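Local structure of glycosylation Associate Protein 1 (Streptococcus agalactiae serotype V, 6OYC) at residues I433-L436 with Y437-I440; V458-K462 with N463-I467; C481-L484 with T485-N488; S490-Y493 with S494-I498. The protein belongs to an accessory Sec system protein family and forms part of a Gap1-Gap2-Gap3 complex that probably serves glycosylation and secretion of surface adhesins. All coordinates share one frame; numbering follows the deposited sequence.

Contact 1. Residues I433-L436 with Y437-I440; sequences IPDL and YTQI
Asp435 holds its carboxylate carbon trans to its own backbone N (chi1 179°), while Thr438 swings OG1 to the side of its own N (chi1 -59°), and the two settings bring OD2 of Asp435 against both donors of the threonine. Thr438 OG1 lies 2.6 Å from Asp435 OD2, and Thr438 N reaches that oxygen at 2.9 Å. Both donors arrive on the anti side of OD2, so the oxygen is gripped by two donors, one tilted to each face of the carboxylate plane. Tyr356, which also touches Asp435, bonds the same hydroxyl through its OH and so fixes the threonine. The other carboxylate oxygen is occupied as well: a water donates to Asp435 OD1 at 2.8 Å and accepts from Tyr437 N at 2.9 Å, serving a backbone N-H that the carboxylate does not bind directly. The carbonyl of Asp435 takes Gln439 N at 3.2 Å, and CG of Gln439 folds over the same oxygen, carrying its amide back toward Pro434. There NE2 of Gln439 stands 4.0 Å from CG of the proline. On another side of the turn, Leu436 and Ile440, one helical turn apart, meet through CG and CD1 at 3.9 Å. Tyr437 leads elsewhere, packing on helix 414-420 and bonding Asp304 through its hydroxyl. This is a classic aspartate N-cap, whose negative charge is probably favourable at the N-terminal end of the helix, opening helix 436-445 just after the parallel strand 426-428.

Contact 2. Residues V458-K462 with N463-I467; sequences VEHRK and NGYII
Glu459 O is gripped by two backbone donors, Lys462 N at 3.0 Å and Asn463 N at 3.2 Å. The first bond closes a beta turn of type II character, with His460 and Arg461 at its corners. Asn463 adds a second link: its OD1 accepts from Glu459 N at 2.8 Å, with the donor in the plane of the amide carbonyl. The torsion that puts it there (chi1 70°) tucks the amide between the backbone N and carbonyl, while ND2 donates to Phe457 O. From within the turn, Arg461 N donates to Gly464 O at 2.7 Å, an oxygen that Tyr480 OH also bonds. Just ahead of the turn, CG1 of Val458 rests on the bare CA of Gly464, 3.6 Å away. His460 folds along the outgoing strand. Its ND1 accepts from Ile466 N at 3.1 Å in an almost straight bond (177°), tilted a little from the ring plane. The same ring presents CE1 over the centre of the Tyr465 ring in a T-shaped pair, with planes at 62° and centroids 4.7 Å apart. Because ND1 acts as an acceptor, the imidazole proton is probably on NE2, and a backbone N-H fixes the ring's rotation.

Contact 3. Residues C481-L484 with T485-N488; sequences CEQL and TNWN
Gln483 and Asn486 meet through their side-chain amides, with OE1 of the glutamine 3.1 Å from ND2 of the asparagine. The bond is weak, bent to 139° at the hydrogen, and the two amide planes are turned 53° apart. ND2 also lies against CB of Gln483, at 3.3 Å, so the asparagine comes in alongside the glutamine chain as well as at its end. For Asn486 this is the lesser link: its ND2 has its stronger partner in Tyr479 O, at the end of the preceding helix, and its OD1 accepts from Arg489 NH2. Both ends of this buried amide are therefore satisfied, and its rotation is set by groups on two helices. The backbone repeats the pairing, again weakly, as Asn486 N approaches Gln483 O at 3.3 Å. A firmer bond, now of the i to i+4 kind, follows where Asn488 N donates to Leu484 O at 3.1 Å with an angle of 166°. Asn488 also brings ND2 to 3.1 Å from Leu484 O, but the angle is too poor for a hydrogen bond. Trp487 points its ring away from the turn; NE1 is satisfied by Arg425 O, and the side chain of Arg425 makes a cation-pi contact with the indole. Before the turn, Glu482 OE2 is engaged by Asn346 ND2. The bonds of Asn486 to Gln483 and Tyr479 span a short connection between two consecutive helices, 473-481 and 484-502, in which Gln483 holds the N-cap position while its side chain reaches the asparagine amide only weakly.

Contact 4. Residues S490-Y493 with S494-I498; sequences SLIY and SIDKI
Ser494 touches Ser490 through two donors at once. Its N lies 2.9 Å and its OG 3.1 Å from Ser490 O, and they approach from opposite faces of the carbonyl plane. The hydroxyl can fold back in this way because OG sits beside its own backbone N (chi1 -57°), a common way for a helical serine to satisfy its hydroxyl within the helix. A turn along, Lys497 lies obliquely across the ring of Tyr493. CG stands over one face toward the rim, the chain then bends, and NZ comes to 4.5 Å from the ring centroid, 33° off the normal, an off-centre cation-pi contact. Elsewhere round the helix, CD1 of Leu491 meets CD1 of Ile495 at 3.8 Å. Asp496 runs side by side with Ile492, its OD1 3.9 Å from CG2 of the isoleucine. The backbone bonds from Asp496 N and Lys497 N to the carbonyls four residues back are both weak. In the second shell, Tyr493 OH is bonded to Glu459 OE2, which would help hold the ring beneath the lysine chain, and Ser490 OG is bonded to Gly446 O. Helix 484-502 is thus seated against the loops flanking strand 449-451, with Ser490 on Pro448 and Asn463 and Tyr493 on Asn463, while further along Ile498 reaches Phe303.

In the fold
The four contacts follow one another along the chain without nesting or crossing. Contact 1 turns the chain from strand 426-428 into helix 436-445; contact 2 closes the loop that enters strand 464-466, the edge of the same parallel sheet. After helix 473-481, contact 3 turns the chain into helix 484-502, and contact 4 continues along that helix. Contacts 2 and 4 touch, among other places where Lys462 O packs on Ser490 CB, so the loop before the edge strand rests on helix 484-502. The parallel sheet with its helices fits the C-terminal Rossmann-like half expected of a GT-B fold, and the last helices probably lead back toward the N-terminal half.

Contact 1. Residues I433-L436 with Y437-I440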
loop_
_atom_site.group_PDB
_atom_site.type_symbol
_atom_site.label_atom_id
_atom_site.label_comp_id
_atom_site.label_asym_id
_atom_site.label_seq_id
_atom_site.Cartn_x
_atom_site.Cartn_y
_atom_site.Cartn_z
ATOM N N ILE A 433 -17.247 -8.890 -1.798
ATOM C CA ILE A 433 -15.800 -8.724 -1.967
ATOM C C ILE A 433 -15.268 -7.885 -0.811
ATOM O O ILE A 433 -15.092 -6.666 -0.958
ATOM C CB ILE A 433 -15.452 -8.073 -3.315
ATOM C CG1 ILE A 433 -16.275 -8.693 -4.443
ATOM C CG2 ILE A 433 -13.958 -8.220 -3.607
ATOM C CD1 ILE A 433 -16.207 -7.925 -5.750
ATOM N N PRO A 434 -15.030 -8.477 0.355
ATOM C CA PRO A 434 -14.592 -7.676 1.496
ATOM C C PRO A 434 -13.213 -7.091 1.254
ATOM O O PRO A 434 -12.384 -7.658 0.536
ATOM C CB PRO A 434 -14.597 -8.669 2.669
ATOM C CG PRO A 434 -14.756 -10.000 2.082
ATOM C CD PRO A 434 -15.420 -9.837 0.749
ATOM N N ASP A 435 -12.997 -5.911 1.832
ATOM C CA ASP A 435 -11.729 -5.208 1.698
ATOM C C ASP A 435 -10.569 -6.050 2.246
ATOM O O ASP A 435 -10.619 -6.562 3.373
ATOM C CB ASP A 435 -11.815 -3.856 2.414
ATOM C CG ASP A 435 -10.511 -3.072 2.338
ATOM O OD1 ASP A 435 -10.184 -2.592 1.245
ATOM O OD2 ASP A 435 -9.805 -2.949 3.364
ATOM N N LEU A 436 -9.526 -6.195 1.430
ATOM C CA LEU A 436 -8.408 -7.065 1.785
ATOM C C LEU A 436 -7.646 -6.527 2.986
ATOM O O LEU A 436 -7.365 -7.271 3.938
ATOM C CB LEU A 436 -7.462 -7.227 0.591
ATOM C CG LEU A 436 -6.158 -7.964 0.936
ATOM C CD1 LEU A 436 -6.498 -9.399 1.312
ATOM C CD2 LEU A 436 -5.118 -7.925 -0.202
ATOM N N TYR A 437 -7.280 -5.238 2.958
ATOM C CA TYR A 437 -6.470 -4.716 4.044
ATOM C C TYR A 437 -7.219 -4.813 5.372
ATOM O O TYR A 437 -6.621 -5.117 6.408
ATOM C CB TYR A 437 -6.033 -3.272 3.781
ATOM C CG TYR A 437 -5.124 -2.851 4.920
ATOM C CD1 TYR A 437 -3.848 -3.392 5.039
ATOM C CD2 TYR A 437 -5.564 -2.003 5.926
ATOM C CE1 TYR A 437 -3.009 -3.055 6.106
ATOM C CE2 TYR A 437 -4.720 -1.657 7.007
ATOM C CZ TYR A 437 -3.450 -2.191 7.087
ATOM O OH TYR A 437 -2.609 -1.880 8.139
ATOM N N THR A 438 -8.533 -4.576 5.352
ATOM C CA THR A 438 -9.348 -4.721 6.558
ATOM C C THR A 438 -9.289 -6.145 7.099
ATOM O O THR A 438 -9.206 -6.349 8.316
ATOM C CB THR A 438 -10.794 -4.311 6.259
ATOM O OG1 THR A 438 -10.814 -2.951 5.812
ATOM C CG2 THR A 438 -11.675 -4.433 7.498
ATOM N N GLN A 439 -9.334 -7.145 6.212
ATOM C CA GLN A 439 -9.190 -8.531 6.654
ATOM C C GLN A 439 -7.831 -8.760 7.310
ATOM O O GLN A 439 -7.742 -9.387 8.374
ATOM C CB GLN A 439 -9.374 -9.487 5.478
ATOM C CG GLN A 439 -10.751 -9.473 4.877
ATOM C CD GLN A 439 -10.859 -10.436 3.722
ATOM O OE1 GLN A 439 -10.273 -10.223 2.646
ATOM N NE2 GLN A 439 -11.586 -11.519 3.938
ATOM N N ILE A 440 -6.756 -8.267 6.676
ATOM C CA ILE A 440 -5.414 -8.397 7.250
ATOM C C ILE A 440 -5.350 -7.732 8.612
ATOM O O ILE A 440 -4.770 -8.276 9.559
ATOM C CB ILE A 440 -4.361 -7.800 6.299
ATOM C CG1 ILE A 440 -4.163 -8.703 5.076
ATOM C CG2 ILE A 440 -3.043 -7.570 7.031
ATOM C CD1 ILE A 440 -3.640 -7.943 3.872
HETATM O O HOH W 1 -11.438 -9.873 -0.591
HETATM O O HOH W 2 -7.539 -3.393 0.710
#

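Contact 2. Residues V458-K462 with N463-I467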
loop_
_atom_site.group_PDB
_atom_site.type_symbol
_atom_site.label_atom_id
_atom_site.label_comp_id
_atom_site.label_asym_id
_atom_site.label_seq_id
_atom_site.Cartn_x
_atom_site.Cartn_y
_atom_site.Cartn_z
ATOM N N VAL A 458 -10.937 -15.950 8.055
ATOM C CA VAL A 458 -11.851 -16.124 9.177
ATOM C C VAL A 458 -12.201 -17.597 9.281
ATOM O O VAL A 458 -12.574 -18.223 8.283
ATOM C CB VAL A 458 -13.125 -15.276 9.011
ATOM C CG1 VAL A 458 -14.176 -15.698 10.031
ATOM C CG2 VAL A 458 -12.803 -13.792 9.132
ATOM N N GLU A 459 -12.049 -18.152 10.476
ATOM C CA GLU A 459 -12.644 -19.433 10.827
ATOM C C GLU A 459 -13.914 -19.145 11.620
ATOM O O GLU A 459 -13.861 -18.474 12.657
ATOM C CB GLU A 459 -11.674 -20.300 11.630
ATOM C CG GLU A 459 -10.577 -20.955 10.792
ATOM C CD GLU A 459 -9.758 -21.953 11.586
ATOM O OE1 GLU A 459 -10.274 -23.055 11.874
ATOM O OE2 GLU A 459 -8.600 -21.634 11.933
ATOM N N HIS A 460 -15.049 -19.619 11.108
ATOM C CA HIS A 460 -16.347 -19.392 11.739
ATOM C C HIS A 460 -16.306 -19.732 13.222
ATOM O O HIS A 460 -15.756 -20.762 13.618
ATOM C CB HIS A 460 -17.404 -20.237 11.026
ATOM C CG HIS A 460 -18.802 -19.994 11.500
ATOM N ND1 HIS A 460 -19.389 -18.747 11.492
ATOM C CD2 HIS A 460 -19.740 -20.847 11.978
ATOM C CE1 HIS A 460 -20.628 -18.842 11.944
ATOM N NE2 HIS A 460 -20.865 -20.106 12.245
ATOM N N ARG A 461 -16.865 -18.835 14.043
ATOM C CA ARG A 461 -17.001 -18.994 15.493
ATOM C C ARG A 461 -15.661 -19.171 16.205
ATOM O O ARG A 461 -15.619 -19.585 17.369
ATOM C CB ARG A 461 -17.943 -20.155 15.849
ATOM C CG ARG A 461 -19.411 -19.919 15.472
ATOM C CD ARG A 461 -20.253 -21.184 15.664
ATOM N NE ARG A 461 -20.456 -21.475 17.080
ATOM C CZ ARG A 461 -21.594 -21.252 17.728
ATOM N NH1 ARG A 461 -22.638 -20.744 17.079
ATOM N NH2 ARG A 461 -21.687 -21.540 19.022
ATOM N N LYS A 462 -14.556 -18.856 15.544
ATOM C CA LYS A 462 -13.248 -18.861 16.186
ATOM C C LYS A 462 -12.648 -17.470 16.253
ATOM O O LYS A 462 -12.200 -17.038 17.326
ATOM C CB LYS A 462 -12.292 -19.806 15.439
ATOM C CG LYS A 462 -12.630 -21.281 15.561
ATOM C CD LYS A 462 -11.430 -22.148 15.208
ATOM C CE LYS A 462 -11.802 -23.616 15.183
ATOM N NZ LYS A 462 -12.555 -24.004 16.419
ATOM N N ASN A 463 -12.627 -16.755 15.122
ATOM C CA ASN A 463 -12.181 -15.366 15.075
ATOM C C ASN A 463 -13.127 -14.543 14.217
ATOM O O ASN A 463 -12.738 -13.488 13.704
ATOM C CB ASN A 463 -10.738 -15.257 14.546
ATOM C CG ASN A 463 -10.615 -15.578 13.053
ATOM O OD1 ASN A 463 -11.337 -16.427 12.510
ATOM N ND2 ASN A 463 -9.686 -14.899 12.386
ATOM N N GLY A 464 -14.349 -15.017 14.033
ATOM C CA GLY A 464 -15.303 -14.318 13.196
ATOM C C GLY A 464 -16.595 -15.104 13.112
ATOM O O GLY A 464 -16.770 -16.147 13.754
ATOM N N TYR A 465 -17.508 -14.579 12.309
ATOM C CA TYR A 465 -18.837 -15.157 12.197
ATOM C C TYR A 465 -19.353 -14.895 10.792
ATOM O O TYR A 465 -19.387 -13.743 10.341
ATOM C CB TYR A 465 -19.778 -14.565 13.245
ATOM C CG TYR A 465 -21.044 -15.365 13.479
ATOM C CD1 TYR A 465 -22.107 -15.306 12.577
ATOM C CD2 TYR A 465 -21.188 -16.162 14.615
ATOM C CE1 TYR A 465 -23.282 -16.024 12.796
ATOM C CE2 TYR A 465 -22.363 -16.889 14.842
ATOM C CZ TYR A 465 -23.402 -16.813 13.929
ATOM O OH TYR A 465 -24.556 -17.530 14.144
ATOM N N ILE A 466 -19.731 -15.966 10.104
ATOM C CA ILE A 466 -20.249 -15.888 8.745
ATOM C C ILE A 466 -21.771 -15.958 8.806
ATOM O O ILE A 466 -22.339 -16.969 9.242
ATOM C CB ILE A 466 -19.668 -17.007 7.865
ATOM C CG1 ILE A 466 -18.139 -16.997 7.942
ATOM C CG2 ILE A 466 -20.121 -16.838 6.433
ATOM C CD1 ILE A 466 -17.483 -18.012 7.026
ATOM N N ILE A 467 -22.430 -14.887 8.384
ATOM C CA ILE A 467 -23.885 -14.820 8.377
ATOM C C ILE A 467 -24.394 -15.209 6.993
ATOM O O ILE A 467 -23.795 -14.857 5.965
ATOM C CB ILE A 467 -24.396 -13.423 8.798
ATOM C CG1 ILE A 467 -23.918 -12.348 7.833
ATOM C CG2 ILE A 467 -23.931 -13.075 10.204
ATOM C CD1 ILE A 467 -24.505 -10.987 8.102
#

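Contact 3. Residues C481-L484 with T485-N488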
loop_
_atom_site.group_PDB
_atom_site.type_symbol
_atom_site.label_atom_id
_atom_site.label_comp_id
_atom_site.label_asym_id
_atom_site.label_seq_id
_atom_site.Cartn_x
_atom_site.Cartn_y
_atom_site.Cartn_z
ATOM N N CYS A 481 -20.195 -9.179 20.963
ATOM C CA CYS A 481 -20.218 -7.951 21.740
ATOM C C CYS A 481 -20.623 -8.169 23.185
ATOM O O CYS A 481 -20.094 -7.493 24.076
ATOM C CB CYS A 481 -21.169 -6.945 21.093
ATOM S SG CYS A 481 -20.408 -6.123 19.670
ATOM N N GLU A 482 -21.531 -9.105 23.443
ATOM C CA GLU A 482 -22.079 -9.291 24.775
ATOM C C GLU A 482 -21.601 -10.562 25.459
ATOM O O GLU A 482 -21.466 -10.567 26.684
ATOM C CB GLU A 482 -23.609 -9.249 24.696
ATOM C CG GLU A 482 -24.046 -8.060 23.814
ATOM C CD GLU A 482 -25.544 -7.923 23.657
ATOM O OE1 GLU A 482 -26.274 -8.823 24.125
ATOM O OE2 GLU A 482 -25.989 -6.908 23.065
ATOM N N GLN A 483 -21.291 -11.618 24.707
ATOM C CA GLN A 483 -20.671 -12.812 25.276
ATOM C C GLN A 483 -19.153 -12.634 25.199
ATOM O O GLN A 483 -18.547 -12.790 24.132
ATOM C CB GLN A 483 -21.141 -14.071 24.549
ATOM C CG GLN A 483 -22.652 -14.154 24.313
ATOM C CD GLN A 483 -23.092 -15.468 23.643
ATOM O OE1 GLN A 483 -22.459 -16.521 23.812
ATOM N NE2 GLN A 483 -24.182 -15.402 22.874
ATOM N N LEU A 484 -18.535 -12.306 26.344
ATOM C CA LEU A 484 -17.103 -12.017 26.388
ATOM C C LEU A 484 -16.257 -13.226 26.033
ATOM O O LEU A 484 -15.129 -13.072 25.548
ATOM C CB LEU A 484 -16.700 -11.541 27.773
ATOM C CG LEU A 484 -16.855 -10.064 28.086
ATOM C CD1 LEU A 484 -17.027 -9.904 29.586
ATOM C CD2 LEU A 484 -15.648 -9.300 27.591
ATOM N N THR A 485 -16.755 -14.429 26.304
ATOM C CA THR A 485 -15.950 -15.619 26.066
ATOM C C THR A 485 -15.637 -15.801 24.580
ATOM O O THR A 485 -14.556 -16.287 24.223
ATOM C CB THR A 485 -16.667 -16.848 26.653
ATOM O OG1 THR A 485 -15.720 -17.891 26.899
ATOM C CG2 THR A 485 -17.747 -17.370 25.728
ATOM N N ASN A 486 -16.557 -15.397 23.704
ATOM C CA ASN A 486 -16.335 -15.561 22.274
ATOM C C ASN A 486 -15.282 -14.587 21.773
ATOM O O ASN A 486 -14.426 -14.947 20.953
ATOM C CB ASN A 486 -17.651 -15.371 21.523
ATOM C CG ASN A 486 -18.710 -16.364 21.954
ATOM O OD1 ASN A 486 -18.420 -17.548 22.161
ATOM N ND2 ASN A 486 -19.948 -15.891 22.085
ATOM N N TRP A 487 -15.322 -13.353 22.274
ATOM C CA TRP A 487 -14.346 -12.356 21.865
ATOM C C TRP A 487 -12.937 -12.753 22.283
ATOM O O TRP A 487 -11.991 -12.632 21.496
ATOM C CB TRP A 487 -14.722 -11.003 22.450
ATOM C CG TRP A 487 -14.040 -9.876 21.779
ATOM C CD1 TRP A 487 -14.473 -9.186 20.678
ATOM C CD2 TRP A 487 -12.783 -9.302 22.147
ATOM N NE1 TRP A 487 -13.559 -8.213 20.344
ATOM C CE2 TRP A 487 -12.514 -8.264 21.230
ATOM C CE3 TRP A 487 -11.863 -9.562 23.168
ATOM C CZ2 TRP A 487 -11.368 -7.490 21.306
ATOM C CZ3 TRP A 487 -10.729 -8.786 23.244
ATOM C CH2 TRP A 487 -10.489 -7.764 22.323
ATOM N N ASN A 488 -12.772 -13.244 23.510
ATOM C CA ASN A 488 -11.430 -13.629 23.929
ATOM C C ASN A 488 -10.942 -14.854 23.180
ATOM O O ASN A 488 -9.732 -15.008 22.983
ATOM C CB ASN A 488 -11.377 -13.876 25.432
ATOM C CG ASN A 488 -11.707 -12.639 26.226
ATOM O OD1 ASN A 488 -11.194 -11.552 25.945
ATOM N ND2 ASN A 488 -12.571 -12.793 27.223
#

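Contact 4. Residues S490-Y493 with S494-I498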
loop_
_atom_site.group_PDB
_atom_site.type_symbol
_atom_site.label_atom_id
_atom_site.label_comp_id
_atom_site.label_asym_id
_atom_site.label_seq_id
_atom_site.Cartn_x
_atom_site.Cartn_y
_atom_site.Cartn_z
ATOM N N SER A 490 -11.251 -15.185 20.139
ATOM C CA SER A 490 -10.751 -14.624 18.892
ATOM C C SER A 490 -9.384 -13.976 19.090
ATOM O O SER A 490 -8.461 -14.188 18.290
ATOM C CB SER A 490 -11.757 -13.616 18.338
ATOM O OG SER A 490 -11.225 -12.948 17.203
ATOM N N LEU A 491 -9.239 -13.181 20.151
ATOM C CA LEU A 491 -7.936 -12.609 20.482
ATOM C C LEU A 491 -6.887 -13.698 20.669
ATOM O O LEU A 491 -5.773 -13.606 20.137
ATOM C CB LEU A 491 -8.050 -11.749 21.740
ATOM C CG LEU A 491 -6.828 -10.951 22.215
ATOM C CD1 LEU A 491 -5.973 -10.367 21.054
ATOM C CD2 LEU A 491 -7.319 -9.858 23.133
ATOM N N ILE A 492 -7.237 -14.752 21.405
ATOM C CA ILE A 492 -6.290 -15.830 21.668
ATOM C C ILE A 492 -5.948 -16.559 20.381
ATOM O O ILE A 492 -4.806 -16.991 20.172
ATOM C CB ILE A 492 -6.872 -16.789 22.724
ATOM C CG1 ILE A 492 -6.797 -16.153 24.109
ATOM C CG2 ILE A 492 -6.181 -18.147 22.670
ATOM C CD1 ILE A 492 -7.868 -16.650 25.061
ATOM N N TYR A 493 -6.940 -16.721 19.506
ATOM C CA TYR A 493 -6.687 -17.368 18.227
ATOM C C TYR A 493 -5.700 -16.555 17.408
ATOM O O TYR A 493 -4.788 -17.111 16.789
ATOM C CB TYR A 493 -8.009 -17.554 17.486
ATOM C CG TYR A 493 -7.922 -17.949 16.028
ATOM C CD1 TYR A 493 -7.566 -17.023 15.048
ATOM C CD2 TYR A 493 -8.261 -19.235 15.619
ATOM C CE1 TYR A 493 -7.511 -17.374 13.710
ATOM C CE2 TYR A 493 -8.215 -19.598 14.272
ATOM C CZ TYR A 493 -7.840 -18.662 13.323
ATOM O OH TYR A 493 -7.783 -19.005 11.986
ATOM N N SER A 494 -5.867 -15.235 17.393
ATOM C CA SER A 494 -4.959 -14.397 16.624
ATOM C C SER A 494 -3.554 -14.431 17.205
ATOM O O SER A 494 -2.574 -14.572 16.463
ATOM C CB SER A 494 -5.502 -12.970 16.566
ATOM O OG SER A 494 -6.807 -12.982 16.008
ATOM N N ILE A 495 -3.443 -14.351 18.538
ATOM C CA ILE A 495 -2.137 -14.234 19.189
ATOM C C ILE A 495 -1.234 -15.404 18.825
ATOM O O ILE A 495 -0.032 -15.224 18.598
ATOM C CB ILE A 495 -2.323 -14.119 20.709
ATOM C CG1 ILE A 495 -2.758 -12.702 21.066
ATOM C CG2 ILE A 495 -1.043 -14.465 21.420
ATOM C CD1 ILE A 495 -3.270 -12.549 22.475
ATOM N N ASP A 496 -1.803 -16.611 18.735
ATOM C CA ASP A 496 -1.000 -17.777 18.429
ATOM C C ASP A 496 -0.617 -17.824 16.956
ATOM O O ASP A 496 0.538 -18.088 16.626
ATOM C CB ASP A 496 -1.729 -19.061 18.849
ATOM C CG ASP A 496 -2.114 -19.050 20.304
ATOM O OD1 ASP A 496 -3.161 -19.619 20.688
ATOM O OD2 ASP A 496 -1.309 -18.492 21.082
ATOM N N LYS A 497 -1.574 -17.600 16.064
ATOM C CA LYS A 497 -1.250 -17.462 14.648
ATOM C C LYS A 497 -0.203 -16.369 14.419
ATOM O O LYS A 497 0.717 -16.525 13.603
ATOM C CB LYS A 497 -2.535 -17.178 13.848
ATOM C CG LYS A 497 -3.445 -18.394 13.721
ATOM C CD LYS A 497 -3.916 -18.622 12.289
ATOM C CE LYS A 497 -4.055 -20.118 12.015
ATOM N NZ LYS A 497 -4.566 -20.878 13.204
ATOM N N ILE A 498 -0.329 -15.260 15.141
ATOM C CA ILE A 498 0.649 -14.180 15.064
ATOM C C ILE A 498 2.062 -14.711 15.285
ATOM O O ILE A 498 3.005 -14.336 14.575
ATOM C CB ILE A 498 0.284 -13.082 16.089
ATOM C CG1 ILE A 498 -0.849 -12.185 15.553
ATOM C CG2 ILE A 498 1.517 -12.279 16.523
ATOM C CD1 ILE A 498 -0.490 -11.341 14.357
#